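Local coordinates for selenium-binding protein (Sulfolobus tokodaii, PDB 2ECE) that is of unknown function but adopts a beta-propeller fold and, like its family, may bind selenium, at residues L33-G36 with A42-I45; N70-H75 with S400-W405; S338-G343 with N407-E412; Q446-L449 with A454-D457. All coordinates share one frame; numbering follows the deposited sequence.

Contact 1: residues L33-G36 with A42-I45; sequences LYTG and ADFI
The carboxylate of D43 reaches across to the chain of Y34 and T35 and uses its two oxygens differently. D43 OD1 takes the backbone N of Y34 at 2.9 Å with an N-H...O angle of 166°, a straight bond that nevertheless arrives 45° out of the carboxylate plane. From the other branch, D43 OD2 receives the hydroxyl OG1 of T35 at 3.0 Å on its syn lone pair, the two side chains meeting nearly at right angles. The N of T35 adds a weak bond to OD1. D43 holds CG beside its own backbone N (chi1 -65°), which carries the carboxylate over to this loop. Beyond it, the two aromatic rings touch obliquely, Y34 CE2 lying 3.5 Å from F44 CE2. A42 O is 3.3 Å from Y34 CD2, at the ring edge. The whole joins the two ends of the connection between the antiparallel strands 27-33 and 44-49. With an alanine in place of D43, the N of Y34 and the hydroxyl of T35 would probably lose their acceptor and the connection its polar tie. Since OD2 also accepts the backbone N of L73, this one buried carboxylate satisfies donors from two separate loops.

Contact 2: residues N70-H75 with S400-W405; sequences NDELHH and SLYSTW
E72 points its carboxylate at S403, and each oxygen has its own donor there. E72 OE1 accepts the hydroxyl OG of S403 at 2.6 Å, and E72 OE2 accepts the backbone N of S403 at 2.9 Å with an N-H...O angle of 170°. Both bonds use syn lone pairs, so the carboxylate bites one residue in a two-pronged fashion through its side-chain and main-chain donors together. The E72 chain bends at chi2 (107°), which lays the carboxylate flat over one face of the Y402 ring. Their planes differ by 6°, and E72 OE1 is 3.7 Å from Y402 CZ. OE1 is also engaged by NE of R104 in a salt bridge, so that oxygen has a hydroxyl and a guanidinium for partners. Further along, the H74 ring presents an edge to the carbonyl of L401, with H74 CE1 3.0 Å from L401 O. This is a close C-H to oxygen approach rather than a conventional hydrogen bond. On the side of 400-405, D406 takes the hydroxyl of S400 and the backbone N of L401 with its two carboxylate oxygens, and R443 binds the carbonyl of S403. The positive charge of R104, with the amide and hydroxyl of S403, would probably stabilise a negative charge on E72. Two neutral donors and one charged one therefore fix both the position and the rotation of this buried carboxylate, and the loop 70-75 is tied by it to a segment more than 300 residues later.

Contact 3: residues S338-G343 with N407-E412; sequences SLWGIG and NQFYPE
The indole of W340 has Y410 over one face and F409 beside its six-membered ring. Y410 comes in edge first: its CE2 stands 3.8 Å above the indole plane, toward the rim, and the planes meet at 71° with the six-membered ring centroids 5.3 Å apart, an edge-to-face pair. Toward F409 the roles are reversed, since W340 now supplies the edge and the phenylalanine the face. That pair is offset, with planes at 60°, and CZ3 of W340 approaches CD1 of F409 to 3.8 Å. Three rings thus form an aromatic cluster, the tryptophan both face and edge. The Y410 ring has W340 O in its plane at the edge, and Y410 OH donates to W340 O at 2.7 Å, the C=O...donor angle being 152°. With its CG opposite the backbone N, alongside the carbonyl carbon, W340 sends its indole past the Y410 side chain in the opposite direction, which lets the tyrosine hydroxyl reach the W340 main chain. The polar end of the indole, NE1, is bonded to the carbonyl of N399. W340 lies in the turn after strand 334-339, where G343 N bonds to L339 O before strand 344-349 begins. F409 ends helix 403-409 and Y410 follows it, so the cluster packs that helix, connecting strands 394-398 and 417-423 of one sheet, against the hairpin turn of the preceding sheet.

Contact 4: residues Q446-L449 with A454-D457; sequences QVRL and ASSD
R448 clasps S455 end-on, joining strand 443-449 to the loop that follows it. This strand is the C-terminal one that pairs with N-terminal strand 27-33, the "Velcro" closure of a beta propeller. NH1 and NH2 of R448 both donate to OG of S455, at 3.0 and 2.9 Å, and NH2 adds a weak bond to the S455 carbonyl. A water donates to OG of S455 and is reached weakly by NE2 of Q446. OG lies close to the guanidinium plane, whereas CB of S456 sits over one face and NE2 of Q446 over the opposite one, 3.5 Å above the plane. A bend at chi2 (74°) folds the arginine chain so that NH1 also reaches back to its neighbour V447 O. Further out, NE is held by the carbonyl of F76, NH1 forms a salt bridge with D453, and OG of S455 is bonded to E387. A leucine in place of R448 would probably leave the S455 hydroxyl and the D453 carboxylate without their cationic partner and the loop less firmly held to the strand. One residue on, OG of S456 donates to OD1 of D457 at 2.6 Å, on the anti side of that carboxylate.

Contacts 1 and 2 are the nearest pair, centres 8 Å apart, and among their touches T35 O packs on S403 CB at 3.3 Å. The centres of contacts 2 and 3 are 14 Å apart; both use helix 403-409, and just ahead of it L401 CD2 packs on W340 CZ3 at 3.6 Å. A hydrogen bond from N407 ND2 to G36 O at 3.0 Å ties contact 3 to contact 1 as well. Contact 4 connects to contact 2 by the backbone bond from Q446 N to H74 O, but stays about 11 Å from contact 3 at the nearest atoms. Contact 2 is therefore the hub, touching each of the others, and all four are structural ties within the propeller.

Contact 1: residues L33-G36 with A42-I45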
loop_
_atom_site.group_PDB
_atom_site.type_symbol
_atom_site.label_atom_id
_atom_site.label_comp_id
_atom_site.label_asym_id
_atom_site.label_seq_id
_atom_site.Cartn_x
_atom_site.Cartn_y
_atom_site.Cartn_z
ATOM N N LEU A 33 -9.938 10.798 -0.327
ATOM C CA LEU A 33 -11.093 10.602 -1.185
ATOM C C LEU A 33 -12.453 10.920 -0.561
ATOM O O LEU A 33 -12.639 10.827 0.652
ATOM C CB LEU A 33 -11.116 9.155 -1.679
ATOM C CG LEU A 33 -11.152 8.099 -0.560
ATOM C CD1 LEU A 33 -11.834 6.841 -1.064
ATOM C CD2 LEU A 33 -9.732 7.795 -0.086
ATOM N N TYR A 34 -13.394 11.297 -1.419
ATOM C CA TYR A 34 -14.769 11.571 -1.016
ATOM C C TYR A 34 -15.613 10.459 -1.640
ATOM O O TYR A 34 -16.812 10.337 -1.375
ATOM C CB TYR A 34 -15.223 12.939 -1.530
ATOM C CG TYR A 34 -14.787 14.092 -0.649
ATOM C CD1 TYR A 34 -15.277 14.222 0.653
ATOM C CD2 TYR A 34 -13.883 15.049 -1.108
ATOM C CE1 TYR A 34 -14.875 15.278 1.474
ATOM C CE2 TYR A 34 -13.477 16.107 -0.295
ATOM C CZ TYR A 34 -13.976 16.214 0.989
ATOM O OH TYR A 34 -13.589 17.257 1.791
ATOM N N THR A 35 -14.966 9.646 -2.473
ATOM C CA THR A 35 -15.630 8.529 -3.131
ATOM C C THR A 35 -16.142 7.578 -2.050
ATOM O O THR A 35 -15.372 7.106 -1.213
ATOM C CB THR A 35 -14.655 7.758 -4.054
ATOM O OG1 THR A 35 -14.094 8.652 -5.021
ATOM C CG2 THR A 35 -15.384 6.653 -4.784
ATOM N N GLY A 36 -17.446 7.316 -2.054
ATOM C CA GLY A 36 -18.019 6.420 -1.064
ATOM C C GLY A 36 -18.576 7.116 0.171
ATOM O O GLY A 36 -19.192 6.477 1.030
ATOM N N ALA A 42 -14.485 16.083 -5.637
ATOM C CA ALA A 42 -13.369 15.314 -6.168
ATOM C C ALA A 42 -12.418 14.835 -5.077
ATOM O O ALA A 42 -12.340 15.425 -3.995
ATOM C CB ALA A 42 -12.600 16.152 -7.183
ATOM N N ASP A 43 -11.710 13.748 -5.357
ATOM C CA ASP A 43 -10.727 13.233 -4.415
ATOM C C ASP A 43 -9.570 14.229 -4.522
ATOM O O ASP A 43 -9.603 15.119 -5.376
ATOM C CB ASP A 43 -10.293 11.820 -4.820
ATOM C CG ASP A 43 -11.431 10.814 -4.728
ATOM O OD1 ASP A 43 -12.492 11.167 -4.164
ATOM O OD2 ASP A 43 -11.266 9.668 -5.201
ATOM N N PHE A 44 -8.558 14.092 -3.672
ATOM C CA PHE A 44 -7.442 15.030 -3.692
ATOM C C PHE A 44 -6.215 14.496 -2.972
ATOM O O PHE A 44 -6.290 13.531 -2.214
ATOM C CB PHE A 44 -7.857 16.348 -3.020
ATOM C CG PHE A 44 -8.283 16.184 -1.577
ATOM C CD1 PHE A 44 -7.381 16.414 -0.534
ATOM C CD2 PHE A 44 -9.587 15.795 -1.261
ATOM C CE1 PHE A 44 -7.772 16.267 0.801
ATOM C CE2 PHE A 44 -9.988 15.643 0.067
ATOM C CZ PHE A 44 -9.075 15.882 1.107
ATOM N N ILE A 45 -5.084 15.144 -3.222
ATOM C CA ILE A 45 -3.833 14.789 -2.566
ATOM C C ILE A 45 -3.632 15.870 -1.519
ATOM O O ILE A 45 -3.617 17.062 -1.839
ATOM C CB ILE A 45 -2.629 14.821 -3.534
ATOM C CG1 ILE A 45 -2.663 13.601 -4.461
ATOM C CG2 ILE A 45 -1.318 14.851 -2.729
ATOM C CD1 ILE A 45 -2.347 12.285 -3.763
#

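Contact 2: residues N70-H75 with S400-W405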
loop_
_atom_site.group_PDB
_atom_site.type_symbol
_atom_site.label_atom_id
_atom_site.label_comp_id
_atom_site.label_asym_id
_atom_site.label_seq_id
_atom_site.Cartn_x
_atom_site.Cartn_y
_atom_site.Cartn_z
ATOM N N ASN A 70 -15.097 10.929 -8.126
ATOM C CA ASN A 70 -15.071 9.468 -8.028
ATOM C C ASN A 70 -13.885 8.717 -8.648
ATOM O O ASN A 70 -14.059 7.625 -9.184
ATOM C CB ASN A 70 -16.377 8.872 -8.572
ATOM C CG ASN A 70 -17.578 9.235 -7.720
ATOM O OD1 ASN A 70 -17.508 9.232 -6.487
ATOM N ND2 ASN A 70 -18.690 9.540 -8.372
ATOM N N ASP A 71 -12.683 9.285 -8.568
ATOM C CA ASP A 71 -11.489 8.615 -9.096
ATOM C C ASP A 71 -11.177 7.413 -8.205
ATOM O O ASP A 71 -10.733 6.371 -8.684
ATOM C CB ASP A 71 -10.261 9.545 -9.053
ATOM C CG ASP A 71 -10.184 10.502 -10.241
ATOM O OD1 ASP A 71 -10.131 10.037 -11.402
ATOM O OD2 ASP A 71 -10.152 11.727 -10.010
ATOM N N GLU A 72 -11.449 7.600 -6.913
ATOM C CA GLU A 72 -11.175 6.660 -5.825
ATOM C C GLU A 72 -9.661 6.569 -5.719
ATOM O O GLU A 72 -9.043 5.615 -6.194
ATOM C CB GLU A 72 -11.784 5.264 -6.042
ATOM C CG GLU A 72 -11.369 4.197 -4.971
ATOM C CD GLU A 72 -12.473 3.819 -3.961
ATOM O OE1 GLU A 72 -13.648 3.675 -4.363
ATOM O OE2 GLU A 72 -12.161 3.638 -2.760
ATOM N N LEU A 73 -9.062 7.602 -5.129
ATOM C CA LEU A 73 -7.616 7.611 -4.931
ATOM C C LEU A 73 -7.336 6.504 -3.943
ATOM O O LEU A 73 -8.213 6.145 -3.136
ATOM C CB LEU A 73 -7.128 8.949 -4.366
ATOM C CG LEU A 73 -7.158 10.148 -5.323
ATOM C CD1 LEU A 73 -6.199 11.221 -4.833
ATOM C CD2 LEU A 73 -6.749 9.708 -6.721
ATOM N N HIS A 74 -6.179 5.871 -4.090
ATOM C CA HIS A 74 -5.836 4.785 -3.178
ATOM C C HIS A 74 -4.313 4.744 -2.921
ATOM O O HIS A 74 -3.794 5.382 -2.011
ATOM C CB HIS A 74 -6.298 3.550 -3.907
ATOM C CG HIS A 74 -6.360 2.299 -3.095
ATOM N ND1 HIS A 74 -7.483 1.936 -2.385
ATOM C CD2 HIS A 74 -5.500 1.259 -2.997
ATOM C CE1 HIS A 74 -7.314 0.724 -1.886
ATOM N NE2 HIS A 74 -6.118 0.291 -2.241
ATOM N N HIS A 75 -3.611 4.226 -3.917
ATOM C CA HIS A 75 -2.157 4.071 -3.841
ATOM C C HIS A 75 -1.558 4.986 -4.903
ATOM O O HIS A 75 -2.205 5.275 -5.910
ATOM C CB HIS A 75 -1.722 2.612 -4.137
ATOM C CG HIS A 75 -1.778 1.691 -2.951
ATOM N ND1 HIS A 75 -2.534 1.958 -1.829
ATOM C CD2 HIS A 75 -1.186 0.490 -2.727
ATOM C CE1 HIS A 75 -2.404 0.965 -0.965
ATOM N NE2 HIS A 75 -1.592 0.062 -1.486
ATOM N N SER A 400 -8.735 4.335 5.835
ATOM C CA SER A 400 -9.677 3.871 4.831
ATOM C C SER A 400 -9.106 2.739 3.976
ATOM O O SER A 400 -7.929 2.750 3.633
ATOM C CB SER A 400 -10.094 5.038 3.940
ATOM O OG SER A 400 -10.907 4.584 2.878
ATOM N N LEU A 401 -9.956 1.773 3.627
ATOM C CA LEU A 401 -9.545 0.633 2.814
ATOM C C LEU A 401 -10.048 0.777 1.378
ATOM O O LEU A 401 -9.270 0.757 0.424
ATOM C CB LEU A 401 -10.085 -0.676 3.415
ATOM C CG LEU A 401 -9.795 -1.971 2.638
ATOM C CD1 LEU A 401 -8.291 -2.211 2.583
ATOM C CD2 LEU A 401 -10.498 -3.152 3.300
ATOM N N TYR A 402 -11.363 0.909 1.239
ATOM C CA TYR A 402 -12.001 1.054 -0.064
ATOM C C TYR A 402 -13.439 1.558 0.157
ATOM O O TYR A 402 -14.171 1.033 0.995
ATOM C CB TYR A 402 -11.990 -0.296 -0.805
ATOM C CG TYR A 402 -12.485 -0.215 -2.236
ATOM C CD1 TYR A 402 -13.848 -0.296 -2.531
ATOM C CD2 TYR A 402 -11.597 0.003 -3.292
ATOM C CE1 TYR A 402 -14.316 -0.157 -3.845
ATOM C CE2 TYR A 402 -12.053 0.142 -4.604
ATOM C CZ TYR A 402 -13.413 0.062 -4.871
ATOM O OH TYR A 402 -13.872 0.203 -6.163
ATOM N N SER A 403 -13.819 2.589 -0.590
ATOM C CA SER A 403 -15.139 3.213 -0.485
ATOM C C SER A 403 -16.279 2.320 0.006
ATOM O O SER A 403 -16.815 2.533 1.087
ATOM C CB SER A 403 -15.527 3.832 -1.832
ATOM O OG SER A 403 -15.586 2.842 -2.845
ATOM N N THR A 404 -16.644 1.318 -0.786
ATOM C CA THR A 404 -17.742 0.435 -0.420
ATOM C C THR A 404 -17.446 -0.554 0.698
ATOM O O THR A 404 -18.362 -0.970 1.409
ATOM C CB THR A 404 -18.263 -0.323 -1.653
ATOM O OG1 THR A 404 -17.168 -0.926 -2.350
ATOM C CG2 THR A 404 -18.986 0.641 -2.585
ATOM N N TRP A 405 -16.183 -0.933 0.865
ATOM C CA TRP A 405 -15.839 -1.854 1.939
ATOM C C TRP A 405 -15.873 -1.106 3.275
ATOM O O TRP A 405 -16.277 -1.670 4.296
ATOM C CB TRP A 405 -14.456 -2.486 1.694
ATOM C CG TRP A 405 -14.450 -3.461 0.541
ATOM C CD1 TRP A 405 -15.048 -3.289 -0.679
ATOM C CD2 TRP A 405 -13.832 -4.755 0.506
ATOM N NE1 TRP A 405 -14.846 -4.398 -1.465
ATOM C CE2 TRP A 405 -14.104 -5.312 -0.766
ATOM C CE3 TRP A 405 -13.076 -5.500 1.424
ATOM C CZ2 TRP A 405 -13.645 -6.583 -1.146
ATOM C CZ3 TRP A 405 -12.618 -6.770 1.042
ATOM C CH2 TRP A 405 -12.909 -7.294 -0.231
#

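Contact 3: residues S338-G343 with N407-E412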
loop_
_atom_site.group_PDB
_atom_site.type_symbol
_atom_site.label_atom_id
_atom_site.label_comp_id
_atom_site.label_asym_id
_atom_site.label_seq_id
_atom_site.Cartn_x
_atom_site.Cartn_y
_atom_site.Cartn_z
ATOM N N SER A 338 -1.198 -3.672 10.199
ATOM C CA SER A 338 -2.352 -2.919 10.647
ATOM C C SER A 338 -3.463 -3.960 10.744
ATOM O O SER A 338 -3.507 -4.910 9.958
ATOM C CB SER A 338 -2.723 -1.832 9.635
ATOM O OG SER A 338 -3.115 -2.395 8.391
ATOM N N LEU A 339 -4.331 -3.811 11.738
ATOM C CA LEU A 339 -5.454 -4.722 11.902
ATOM C C LEU A 339 -6.663 -3.821 11.752
ATOM O O LEU A 339 -7.091 -3.166 12.701
ATOM C CB LEU A 339 -5.448 -5.386 13.286
ATOM C CG LEU A 339 -4.594 -6.644 13.489
ATOM C CD1 LEU A 339 -3.116 -6.280 13.494
ATOM C CD2 LEU A 339 -4.977 -7.306 14.814
ATOM N N TRP A 340 -7.192 -3.785 10.537
ATOM C CA TRP A 340 -8.327 -2.943 10.202
ATOM C C TRP A 340 -9.642 -3.406 10.820
ATOM O O TRP A 340 -10.603 -2.647 10.868
ATOM C CB TRP A 340 -8.461 -2.881 8.683
ATOM C CG TRP A 340 -9.352 -1.792 8.205
ATOM C CD1 TRP A 340 -9.153 -0.446 8.342
ATOM C CD2 TRP A 340 -10.558 -1.947 7.451
ATOM N NE1 TRP A 340 -10.163 0.249 7.708
ATOM C CE2 TRP A 340 -11.039 -0.650 7.158
ATOM C CE3 TRP A 340 -11.284 -3.058 6.998
ATOM C CZ2 TRP A 340 -12.203 -0.434 6.424
ATOM C CZ3 TRP A 340 -12.448 -2.839 6.264
ATOM C CH2 TRP A 340 -12.894 -1.539 5.990
ATOM N N GLY A 341 -9.684 -4.651 11.285
ATOM C CA GLY A 341 -10.899 -5.159 11.897
ATOM C C GLY A 341 -10.875 -4.919 13.393
ATOM O O GLY A 341 -11.692 -4.177 13.934
ATOM N N ILE A 342 -9.909 -5.538 14.064
ATOM C CA ILE A 342 -9.776 -5.394 15.505
ATOM C C ILE A 342 -9.411 -3.974 15.952
ATOM O O ILE A 342 -9.943 -3.480 16.951
ATOM C CB ILE A 342 -8.751 -6.417 16.039
ATOM C CG1 ILE A 342 -9.399 -7.805 16.042
ATOM C CG2 ILE A 342 -8.262 -6.009 17.429
ATOM C CD1 ILE A 342 -8.431 -8.944 16.176
ATOM N N GLY A 343 -8.514 -3.318 15.214
ATOM C CA GLY A 343 -8.119 -1.960 15.555
ATOM C C GLY A 343 -6.735 -1.824 16.168
ATOM O O GLY A 343 -6.584 -1.285 17.268
ATOM N N ASN A 407 -17.837 1.236 4.088
ATOM C CA ASN A 407 -19.252 1.320 4.399
ATOM C C ASN A 407 -19.872 0.037 4.940
ATOM O O ASN A 407 -20.911 0.084 5.594
ATOM C CB ASN A 407 -20.016 1.803 3.166
ATOM C CG ASN A 407 -19.621 3.216 2.758
ATOM O OD1 ASN A 407 -18.947 3.928 3.514
ATOM N ND2 ASN A 407 -20.041 3.633 1.564
ATOM N N GLN A 408 -19.237 -1.101 4.690
ATOM C CA GLN A 408 -19.760 -2.370 5.186
ATOM C C GLN A 408 -19.270 -2.673 6.594
ATOM O O GLN A 408 -20.043 -3.110 7.449
ATOM C CB GLN A 408 -19.343 -3.521 4.279
ATOM C CG GLN A 408 -19.969 -3.508 2.913
ATOM C CD GLN A 408 -19.454 -4.644 2.064
ATOM O OE1 GLN A 408 -18.294 -4.645 1.652
ATOM N NE2 GLN A 408 -20.307 -5.630 1.811
ATOM N N PHE A 409 -17.979 -2.453 6.828
ATOM C CA PHE A 409 -17.400 -2.721 8.137
ATOM C C PHE A 409 -17.517 -1.575 9.136
ATOM O O PHE A 409 -17.451 -1.795 10.345
ATOM C CB PHE A 409 -15.937 -3.151 7.990
ATOM C CG PHE A 409 -15.773 -4.516 7.374
ATOM C CD1 PHE A 409 -15.719 -4.675 5.989
ATOM C CD2 PHE A 409 -15.719 -5.650 8.184
ATOM C CE1 PHE A 409 -15.613 -5.947 5.419
ATOM C CE2 PHE A 409 -15.612 -6.927 7.627
ATOM C CZ PHE A 409 -15.559 -7.076 6.239
ATOM N N TYR A 410 -17.680 -0.358 8.630
ATOM C CA TYR A 410 -17.837 0.828 9.473
ATOM C C TYR A 410 -18.973 1.613 8.826
ATOM O O TYR A 410 -18.771 2.699 8.280
ATOM C CB TYR A 410 -16.537 1.644 9.501
ATOM C CG TYR A 410 -15.412 0.921 10.217
ATOM C CD1 TYR A 410 -15.362 0.875 11.613
ATOM C CD2 TYR A 410 -14.455 0.202 9.503
ATOM C CE1 TYR A 410 -14.395 0.122 12.273
ATOM C CE2 TYR A 410 -13.484 -0.555 10.155
ATOM C CZ TYR A 410 -13.463 -0.595 11.538
ATOM O OH TYR A 410 -12.535 -1.380 12.183
ATOM N N PRO A 411 -20.198 1.059 8.887
ATOM C CA PRO A 411 -21.411 1.648 8.316
ATOM C C PRO A 411 -21.824 3.008 8.860
ATOM O O PRO A 411 -22.559 3.736 8.201
ATOM C CB PRO A 411 -22.460 0.571 8.574
ATOM C CG PRO A 411 -22.026 0.019 9.884
ATOM C CD PRO A 411 -20.534 -0.142 9.676
ATOM N N GLU A 412 -21.356 3.358 10.052
ATOM C CA GLU A 412 -21.714 4.647 10.628
ATOM C C GLU A 412 -21.061 5.806 9.881
ATOM O O GLU A 412 -21.429 6.962 10.074
ATOM C CB GLU A 412 -21.339 4.684 12.110
ATOM C CG GLU A 412 -22.071 3.634 12.942
ATOM C CD GLU A 412 -21.803 3.770 14.428
ATOM O OE1 GLU A 412 -21.891 4.908 14.941
ATOM O OE2 GLU A 412 -21.517 2.744 15.085
#

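Contact 4: residues Q446-L449 with A454-D457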
loop_
_atom_site.group_PDB
_atom_site.type_symbol
_atom_site.label_atom_id
_atom_site.label_comp_id
_atom_site.label_asym_id
_atom_site.label_seq_id
_atom_site.Cartn_x
_atom_site.Cartn_y
_atom_site.Cartn_z
ATOM N N GLN A 446 -3.098 5.953 1.101
ATOM C CA GLN A 446 -1.635 5.890 1.112
ATOM C C GLN A 446 -0.912 7.193 1.409
ATOM O O GLN A 446 -1.349 8.276 1.028
ATOM C CB GLN A 446 -1.104 5.307 -0.197
ATOM C CG GLN A 446 0.386 4.962 -0.118
ATOM C CD GLN A 446 0.803 3.964 -1.168
ATOM O OE1 GLN A 446 0.558 4.161 -2.363
ATOM N NE2 GLN A 446 1.440 2.883 -0.734
ATOM N N VAL A 447 0.211 7.064 2.104
ATOM C CA VAL A 447 1.035 8.203 2.476
ATOM C C VAL A 447 2.414 8.076 1.839
ATOM O O VAL A 447 3.014 7.006 1.864
ATOM C CB VAL A 447 1.197 8.273 4.020
ATOM C CG1 VAL A 447 2.190 9.359 4.407
ATOM C CG2 VAL A 447 -0.152 8.549 4.666
ATOM N N ARG A 448 2.903 9.163 1.250
ATOM C CA ARG A 448 4.237 9.173 0.660
ATOM C C ARG A 448 4.992 10.327 1.305
ATOM O O ARG A 448 4.564 11.479 1.229
ATOM C CB ARG A 448 4.194 9.363 -0.867
ATOM C CG ARG A 448 4.541 8.087 -1.655
ATOM C CD ARG A 448 3.393 7.074 -1.617
ATOM N NE ARG A 448 3.779 5.725 -2.040
ATOM C CZ ARG A 448 4.438 4.858 -1.277
ATOM N NH1 ARG A 448 4.795 5.191 -0.042
ATOM N NH2 ARG A 448 4.732 3.653 -1.743
ATOM N N LEU A 449 6.111 10.014 1.945
ATOM C CA LEU A 449 6.905 11.037 2.613
ATOM C C LEU A 449 7.897 11.697 1.656
ATOM O O LEU A 449 8.536 11.024 0.845
ATOM C CB LEU A 449 7.654 10.416 3.796
ATOM C CG LEU A 449 6.790 9.625 4.787
ATOM C CD1 LEU A 449 7.683 8.970 5.841
ATOM C CD2 LEU A 449 5.769 10.558 5.439
ATOM N N ALA A 454 9.677 3.919 3.437
ATOM C CA ALA A 454 9.902 2.480 3.452
ATOM C C ALA A 454 9.190 1.635 2.389
ATOM O O ALA A 454 9.473 0.438 2.277
ATOM C CB ALA A 454 9.572 1.936 4.838
ATOM N N SER A 455 8.275 2.219 1.617
ATOM C CA SER A 455 7.578 1.435 0.597
ATOM C C SER A 455 7.587 2.107 -0.769
ATOM O O SER A 455 6.961 1.624 -1.712
ATOM C CB SER A 455 6.125 1.171 1.015
ATOM O OG SER A 455 5.308 2.315 0.814
ATOM N N SER A 456 8.317 3.207 -0.877
ATOM C CA SER A 456 8.381 3.956 -2.124
ATOM C C SER A 456 9.594 3.643 -2.992
ATOM O O SER A 456 9.537 3.818 -4.209
ATOM C CB SER A 456 8.388 5.453 -1.824
ATOM O OG SER A 456 9.602 5.821 -1.191
ATOM N N ASP A 457 10.682 3.190 -2.364
ATOM C CA ASP A 457 11.934 2.908 -3.065
ATOM C C ASP A 457 12.467 1.488 -2.925
ATOM O O ASP A 457 12.263 0.832 -1.909
ATOM C CB ASP A 457 13.045 3.836 -2.555
ATOM C CG ASP A 457 12.828 5.283 -2.920
ATOM O OD1 ASP A 457 11.704 5.789 -2.717
ATOM O OD2 ASP A 457 13.793 5.915 -3.395
HETATM O O HOH W 1 2.676 1.149 0.974
#